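Local coordinates for protein peroxiredoxin PRX1, mitochondrial (Saccharomyces cerevisiae, PDB 5YKJ) that reduces peroxides with a single peroxidatic cysteine, which is probably recycled through the mitochondrial glutathione and thioredoxin systems, at residues K55-F58 and D59-N62; T153-V156 and L157-I160; I175-Q178 and P179-V183. All blocks are in the same frame, centred on the assembly; numbering follows the deposited sequence.

Overall arrangement
From the N terminus, contact 1 comes first: residues 55-62 end the short helix 55-59 and turn into strand 63-69 of the central five-stranded sheet of the thioredoxin-like domain. Contact 2, residues 153-160, is the first two turns of helix 153-169, whose Val156, Leu157 and Ile160 pack on Phe58 of contact 1. Contact 3, residues 175-183, turns the loop between that helix and strand 183-184 of the small C-terminal sheet. The three follow in series, none nested or crossing. Contacts 2 and 3 meet where Arg158 NH1 reaches Trp177 O; contacts 1 and 3 stay about 6 Å apart at their nearest atoms.

Contact 1: residues K55-F58 and D59-N62; sequences KPEF and DKRN
A Schellman motif closes the short helix 55-59 here: Lys55 and Asp59 pair along its last turn, and Glu57 gathers Lys60 and Arg61 at its end. Lys55 NZ lies 2.8 Å from Asp59 OD2, on the syn lone pair of that oxygen, with a weaker bond to OD1. The lysine chain runs extended and bends only at its last torsion (chi4 -74°), which brings the ammonium over to the carboxylate. Glu57 divides its two oxygens. OE1 takes Lys60 NZ at 2.9 Å on its syn side, the two chains lying side by side, whereas OE2 receives Arg61 NH1, also at 2.9 Å, from well above the carboxylate plane. The carboxylate and guanidinium planes stand 72° apart, yet both Glu57 acceptors of NH1 lie in the guanidinium plane: the second is the backbone oxygen, with Glu57 O 2.9 Å from Arg61 NH1. One nitrogen thus ties the side chain and the carbonyl of the same residue, while Arg61 NE turns to Asp161 of helix 153-169 in a further salt bridge. Along the backbone Asp59 N bonds Lys55 O and Lys60 N bonds Pro56 O; Asn62 N then closes a type I turn on Asp59 O, 3.0 Å away. With positive phi, Asn62 is the C-prime residue, and Val63 N returns to Phe58 O, which together with the Asn62 N to Asp59 O bond makes the Schellman end of the helix.

Contact 2: residues T153-V156 and L157-I160; sequences TSEV and LRVI
Glu155 pairs with Arg158, and Val156 with Ile160, across consecutive turns of helix 153-169, where Val156, Glu155 and Leu157 have the most surface buried. Glu155 meets Arg158 with its carboxylate, which the arginine grips side-on with two nitrogens, one for each oxygen: Arg158 NE is 2.8 Å from Glu155 OE1, and Arg158 NH2 is 2.9 Å from Glu155 OE2. Both oxygens are met on their syn sides and lie close to the guanidinium plane, the two planes being only 27° apart. Glu155 starts with CG trans to its backbone N (chi1 -178°) and bends at chi2 (62°), which brings the carboxylate alongside the arginine. A methionine in place of Arg158 would probably leave both Glu155 oxygens without their charged mate and Trp177 O without the bond from NH1. Beside this pair, Val159 CG1 rests 3.6 Å from Glu155 OE2. The Val156 and Ile160 side chains lie side by side, Val156 CG1 being 3.9 Å from Ile160 CD1. The ethyl arm of Ile160 runs beside Val156 O, which also accepts Ile160 N. Leu157 N bonds Thr153 O, and the leucine side chain passes alongside that oxygen, Leu157 CG 3.7 Å from Thr153 O. Around the helix, Val156, Leu157 and Ile160 pack against Phe58 of helix 55-59, while Val156 also touches Phe143 and Val159 touches Leu141, both on strand 139-144 at the border of the central sheet.

Contact 3: residues I175-Q178 and P179-V183; sequences INWQ and PADDV
The Trp177 indole, just ahead of a type II beta turn from Gln178 to Asp181, carries Pro179 on one face and has Asp181 O and Asp182 O at its edge, near the ring plane. Pro179 N sits 3.7 Å above the Trp177 ring, offset toward its rim, and Pro179 CD stands 4.1 Å from the centroid of the six-membered ring, 22° off the normal, in a CH-pi contact. The proline side chain crosses the indole at about a right angle, Pro179 CG reaching Trp177 CH2 at 3.8 Å. With CG of Trp177 opposite the backbone N (chi1 175°), the ring swings forward beneath the turn. At the pyrrole end, Trp177 NE1 makes a weak hydrogen bond of 3.4 Å to Asp181 O, and Val183 CG1 approaches NE1 obliquely as the chain enters strand 183-184. The Asp181 side chain slides past the indole in the opposite direction, its CB against Trp177 CD1 and its carboxylate perpendicular to the ring. Trp177 also touches Ala162 and Leu165 of helix 153-169, so this loop lies against the helix just before the small C-terminal sheet begins, within the C-terminal domain of the 1-Cys peroxiredoxin family. Two bonds join Gln178 and Asp181 in both directions. Asp181 N closes the turn on Gln178 O at 3.0 Å; in return, Gln178 N reaches Asp181 OD2 at 3.1 Å, from above the carboxylate plane and 57° out of it.

Contact 1: residues K55-F58 and D59-N62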
loop_
_atom_site.group_PDB
_atom_site.type_symbol
_atom_site.label_atom_id
_atom_site.label_comp_id
_atom_site.label_asym_id
_atom_site.label_seq_id
_atom_site.Cartn_x
_atom_site.Cartn_y
_atom_site.Cartn_z
ATOM N N LYS A 55 8.299 7.962 -6.001
ATOM C CA LYS A 55 7.197 7.655 -6.878
ATOM C C LYS A 55 7.658 6.928 -8.184
ATOM O O LYS A 55 6.998 6.110 -8.664
ATOM C CB LYS A 55 6.374 8.901 -7.225
ATOM C CG LYS A 55 5.296 8.644 -8.231
ATOM C CD LYS A 55 4.448 9.847 -8.512
ATOM C CE LYS A 55 3.609 9.591 -9.733
ATOM N NZ LYS A 55 4.316 9.615 -11.023
ATOM N N PRO A 56 8.844 7.266 -8.707
ATOM C CA PRO A 56 9.319 6.558 -9.912
ATOM C C PRO A 56 9.491 5.062 -9.710
ATOM O O PRO A 56 9.335 4.334 -10.629
ATOM C CB PRO A 56 10.677 7.215 -10.218
ATOM C CG PRO A 56 10.529 8.591 -9.692
ATOM C CD PRO A 56 9.657 8.480 -8.477
ATOM N N GLU A 57 9.872 4.688 -8.500
ATOM C CA GLU A 57 10.036 3.302 -8.131
ATOM C C GLU A 57 8.674 2.586 -8.198
ATOM O O GLU A 57 8.590 1.465 -8.591
ATOM C CB GLU A 57 10.651 3.145 -6.754
ATOM C CG GLU A 57 12.135 3.309 -6.754
ATOM C CD GLU A 57 12.813 2.488 -7.826
ATOM O OE1 GLU A 57 13.290 3.051 -8.808
ATOM O OE2 GLU A 57 12.849 1.292 -7.649
ATOM N N PHE A 58 7.627 3.267 -7.756
ATOM C CA PHE A 58 6.293 2.748 -7.835
ATOM C C PHE A 58 5.728 2.761 -9.274
ATOM O O PHE A 58 5.123 1.847 -9.696
ATOM C CB PHE A 58 5.373 3.427 -6.807
ATOM C CG PHE A 58 5.780 3.185 -5.390
ATOM C CD1 PHE A 58 5.293 2.118 -4.736
ATOM C CD2 PHE A 58 6.568 4.046 -4.712
ATOM C CE1 PHE A 58 5.610 1.856 -3.439
ATOM C CE2 PHE A 58 6.920 3.791 -3.410
ATOM C CZ PHE A 58 6.425 2.678 -2.764
ATOM N N ASP A 59 6.022 3.833 -10.003
ATOM C CA ASP A 59 5.546 3.912 -11.342
ATOM C C ASP A 59 6.038 2.727 -12.175
ATOM O O ASP A 59 5.306 2.176 -12.915
ATOM C CB ASP A 59 6.071 5.190 -12.007
ATOM C CG ASP A 59 5.438 6.451 -11.481
ATOM O OD1 ASP A 59 4.328 6.427 -10.992
ATOM O OD2 ASP A 59 6.059 7.483 -11.633
ATOM N N LYS A 60 7.283 2.367 -12.009
ATOM C CA LYS A 60 7.822 1.301 -12.807
ATOM C C LYS A 60 7.257 -0.057 -12.486
ATOM O O LYS A 60 7.422 -0.968 -13.235
ATOM C CB LYS A 60 9.334 1.318 -12.799
ATOM C CG LYS A 60 9.944 0.865 -11.547
ATOM C CD LYS A 60 11.411 0.590 -11.681
ATOM C CE LYS A 60 12.280 1.816 -11.772
ATOM N NZ LYS A 60 13.571 1.376 -11.212
ATOM N N ARG A 61 6.597 -0.160 -11.339
ATOM C CA ARG A 61 5.997 -1.396 -10.963
ATOM C C ARG A 61 4.485 -1.374 -11.212
ATOM O O ARG A 61 3.811 -2.173 -10.730
ATOM C CB ARG A 61 6.277 -1.676 -9.509
ATOM C CG ARG A 61 7.761 -1.888 -9.197
ATOM C CD ARG A 61 8.030 -1.782 -7.728
ATOM N NE ARG A 61 9.297 -2.328 -7.302
ATOM C CZ ARG A 61 10.454 -1.691 -7.262
ATOM N NH1 ARG A 61 10.579 -0.457 -7.652
ATOM N NH2 ARG A 61 11.498 -2.345 -6.857
ATOM N N ASN A 62 4.012 -0.402 -11.976
ATOM C CA ASN A 62 2.586 -0.246 -12.227
ATOM C C ASN A 62 1.778 -0.119 -10.926
ATOM O O ASN A 62 0.779 -0.706 -10.784
ATOM C CB ASN A 62 2.004 -1.359 -13.097
ATOM C CG ASN A 62 0.643 -1.033 -13.606
ATOM O OD1 ASN A 62 0.347 0.080 -13.889
ATOM N ND2 ASN A 62 -0.187 -2.047 -13.728
#

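Contact 2: residues T153-V156 and L157-I160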
loop_
_atom_site.group_PDB
_atom_site.type_symbol
_atom_site.label_atom_id
_atom_site.label_comp_id
_atom_site.label_asym_id
_atom_site.label_seq_id
_atom_site.Cartn_x
_atom_site.Cartn_y
_atom_site.Cartn_z
ATOM N N THR A 153 9.923 2.353 3.445
ATOM C CA THR A 153 9.604 2.350 2.039
ATOM C C THR A 153 10.177 1.153 1.279
ATOM O O THR A 153 9.633 0.710 0.366
ATOM C CB THR A 153 9.956 3.690 1.381
ATOM O OG1 THR A 153 11.330 3.975 1.589
ATOM C CG2 THR A 153 9.098 4.798 1.988
ATOM N N SER A 154 11.334 0.727 1.717
ATOM C CA SER A 154 11.978 -0.395 1.116
ATOM C C SER A 154 11.181 -1.661 1.307
ATOM O O SER A 154 11.147 -2.458 0.469
ATOM C CB SER A 154 13.395 -0.571 1.620
ATOM O OG SER A 154 14.166 0.480 1.157
ATOM N N GLU A 155 10.602 -1.806 2.471
ATOM C CA GLU A 155 9.777 -2.955 2.724
ATOM C C GLU A 155 8.497 -2.927 1.886
ATOM O O GLU A 155 8.065 -3.934 1.459
ATOM C CB GLU A 155 9.490 -3.082 4.218
ATOM C CG GLU A 155 8.645 -4.301 4.618
ATOM C CD GLU A 155 9.284 -5.657 4.289
ATOM O OE1 GLU A 155 10.405 -5.674 3.922
ATOM O OE2 GLU A 155 8.610 -6.640 4.481
ATOM N N VAL A 156 7.905 -1.760 1.702
ATOM C CA VAL A 156 6.720 -1.683 0.880
ATOM C C VAL A 156 7.067 -2.130 -0.552
ATOM O O VAL A 156 6.364 -2.821 -1.140
ATOM C CB VAL A 156 6.131 -0.244 0.869
ATOM C CG1 VAL A 156 5.033 -0.087 -0.198
ATOM C CG2 VAL A 156 5.645 0.143 2.248
ATOM N N LEU A 157 8.189 -1.677 -1.057
ATOM C CA LEU A 157 8.603 -2.094 -2.369
ATOM C C LEU A 157 8.929 -3.610 -2.423
ATOM O O LEU A 157 8.681 -4.240 -3.389
ATOM C CB LEU A 157 9.775 -1.253 -2.887
ATOM C CG LEU A 157 9.516 0.200 -3.283
ATOM C CD1 LEU A 157 10.813 1.004 -3.310
ATOM C CD2 LEU A 157 8.770 0.289 -4.587
ATOM N N ARG A 158 9.517 -4.111 -1.360
ATOM C CA ARG A 158 9.885 -5.516 -1.321
ATOM C C ARG A 158 8.653 -6.429 -1.417
ATOM O O ARG A 158 8.622 -7.350 -2.170
ATOM C CB ARG A 158 10.721 -5.835 -0.069
ATOM C CG ARG A 158 11.406 -7.201 -0.081
ATOM C CD ARG A 158 11.947 -7.644 1.270
ATOM N NE ARG A 158 10.912 -7.905 2.232
ATOM C CZ ARG A 158 10.297 -9.059 2.336
ATOM N NH1 ARG A 158 10.654 -10.091 1.586
ATOM N NH2 ARG A 158 9.339 -9.192 3.208
ATOM N N VAL A 159 7.647 -6.112 -0.641
ATOM C CA VAL A 159 6.437 -6.884 -0.694
ATOM C C VAL A 159 5.694 -6.748 -2.008
ATOM O O VAL A 159 5.081 -7.628 -2.389
ATOM C CB VAL A 159 5.514 -6.739 0.527
ATOM C CG1 VAL A 159 6.304 -7.027 1.757
ATOM C CG2 VAL A 159 4.860 -5.378 0.578
ATOM N N ILE A 160 5.751 -5.576 -2.617
ATOM C CA ILE A 160 5.106 -5.397 -3.888
ATOM C C ILE A 160 5.801 -6.336 -4.903
ATOM O O ILE A 160 5.169 -6.984 -5.671
ATOM C CB ILE A 160 5.166 -3.935 -4.396
ATOM C CG1 ILE A 160 4.170 -3.069 -3.646
ATOM C CG2 ILE A 160 4.785 -3.864 -5.874
ATOM C CD1 ILE A 160 4.497 -1.597 -3.729
#

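Contact 3: residues I175-Q178 and P179-V183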
loop_
_atom_site.group_PDB
_atom_site.type_symbol
_atom_site.label_atom_id
_atom_site.label_comp_id
_atom_site.label_asym_id
_atom_site.label_seq_id
_atom_site.Cartn_x
_atom_site.Cartn_y
_atom_site.Cartn_z
ATOM N N ILE A 175 10.953 -16.029 4.021
ATOM C CA ILE A 175 11.294 -14.959 4.891
ATOM C C ILE A 175 12.535 -14.242 4.340
ATOM O O ILE A 175 13.428 -14.829 3.860
ATOM C CB ILE A 175 11.631 -15.518 6.297
ATOM C CG1 ILE A 175 11.833 -14.428 7.331
ATOM C CG2 ILE A 175 12.898 -16.356 6.225
ATOM C CD1 ILE A 175 10.530 -13.993 7.956
ATOM N N ASN A 176 12.486 -12.931 4.419
ATOM C CA ASN A 176 13.571 -12.073 4.054
ATOM C C ASN A 176 13.977 -12.091 2.589
ATOM O O ASN A 176 15.021 -11.664 2.280
ATOM C CB ASN A 176 14.728 -12.461 4.927
ATOM C CG ASN A 176 14.538 -12.081 6.379
ATOM O OD1 ASN A 176 13.754 -11.256 6.710
ATOM N ND2 ASN A 176 15.264 -12.754 7.234
ATOM N N TRP A 177 13.097 -12.565 1.730
ATOM C CA TRP A 177 13.371 -12.646 0.321
ATOM C C TRP A 177 13.670 -11.320 -0.344
ATOM O O TRP A 177 13.026 -10.369 -0.110
ATOM C CB TRP A 177 12.180 -13.288 -0.427
ATOM C CG TRP A 177 12.289 -13.328 -1.898
ATOM C CD1 TRP A 177 12.875 -14.275 -2.629
ATOM C CD2 TRP A 177 11.763 -12.382 -2.819
ATOM N NE1 TRP A 177 12.745 -14.014 -3.922
ATOM C CE2 TRP A 177 12.076 -12.841 -4.088
ATOM C CE3 TRP A 177 11.062 -11.195 -2.693
ATOM C CZ2 TRP A 177 11.716 -12.160 -5.216
ATOM C CZ3 TRP A 177 10.733 -10.536 -3.780
ATOM C CH2 TRP A 177 11.031 -11.008 -5.042
ATOM N N GLN A 178 14.656 -11.325 -1.210
ATOM C CA GLN A 178 14.936 -10.200 -2.025
ATOM C C GLN A 178 14.870 -10.687 -3.466
ATOM O O GLN A 178 15.131 -11.793 -3.759
ATOM C CB GLN A 178 16.319 -9.630 -1.786
ATOM C CG GLN A 178 16.508 -8.867 -0.490
ATOM C CD GLN A 178 15.684 -7.602 -0.350
ATOM O OE1 GLN A 178 15.326 -6.987 -1.296
ATOM N NE2 GLN A 178 15.393 -7.256 0.857
ATOM N N PRO A 179 14.554 -9.795 -4.369
ATOM C CA PRO A 179 14.520 -10.151 -5.778
ATOM C C PRO A 179 15.897 -10.692 -6.194
ATOM O O PRO A 179 16.890 -10.235 -5.743
ATOM C CB PRO A 179 14.248 -8.825 -6.468
ATOM C CG PRO A 179 13.422 -8.070 -5.463
ATOM C CD PRO A 179 13.943 -8.477 -4.134
ATOM N N ALA A 180 15.804 -11.724 -7.017
ATOM C CA ALA A 180 16.824 -12.605 -7.605
ATOM C C ALA A 180 17.133 -13.761 -6.669
ATOM O O ALA A 180 17.798 -14.651 -7.050
ATOM C CB ALA A 180 18.118 -11.935 -8.088
ATOM N N ASP A 181 16.588 -13.759 -5.456
ATOM C CA ASP A 181 16.776 -14.875 -4.573
ATOM C C ASP A 181 15.866 -16.035 -5.046
ATOM O O ASP A 181 14.918 -15.854 -5.740
ATOM C CB ASP A 181 16.408 -14.576 -3.125
ATOM C CG ASP A 181 17.378 -13.653 -2.402
ATOM O OD1 ASP A 181 18.397 -13.324 -2.894
ATOM O OD2 ASP A 181 17.037 -13.290 -1.304
ATOM N N ASP A 182 16.207 -17.222 -4.628
ATOM C CA ASP A 182 15.411 -18.368 -4.957
ATOM C C ASP A 182 14.018 -18.253 -4.306
ATOM O O ASP A 182 13.851 -17.706 -3.262
ATOM C CB ASP A 182 16.067 -19.683 -4.500
ATOM C CG ASP A 182 17.380 -19.988 -5.209
ATOM O OD1 ASP A 182 17.638 -19.407 -6.235
ATOM O OD2 ASP A 182 18.132 -20.783 -4.656
ATOM N N VAL A 183 13.058 -18.820 -4.985
ATOM C CA VAL A 183 11.671 -18.861 -4.602
ATOM C C VAL A 183 11.221 -20.289 -4.285
ATOM O O VAL A 183 11.918 -21.223 -4.497
ATOM C CB VAL A 183 10.767 -18.236 -5.668
ATOM C CG1 VAL A 183 11.031 -16.750 -5.832
ATOM C CG2 VAL A 183 10.919 -18.918 -7.010
#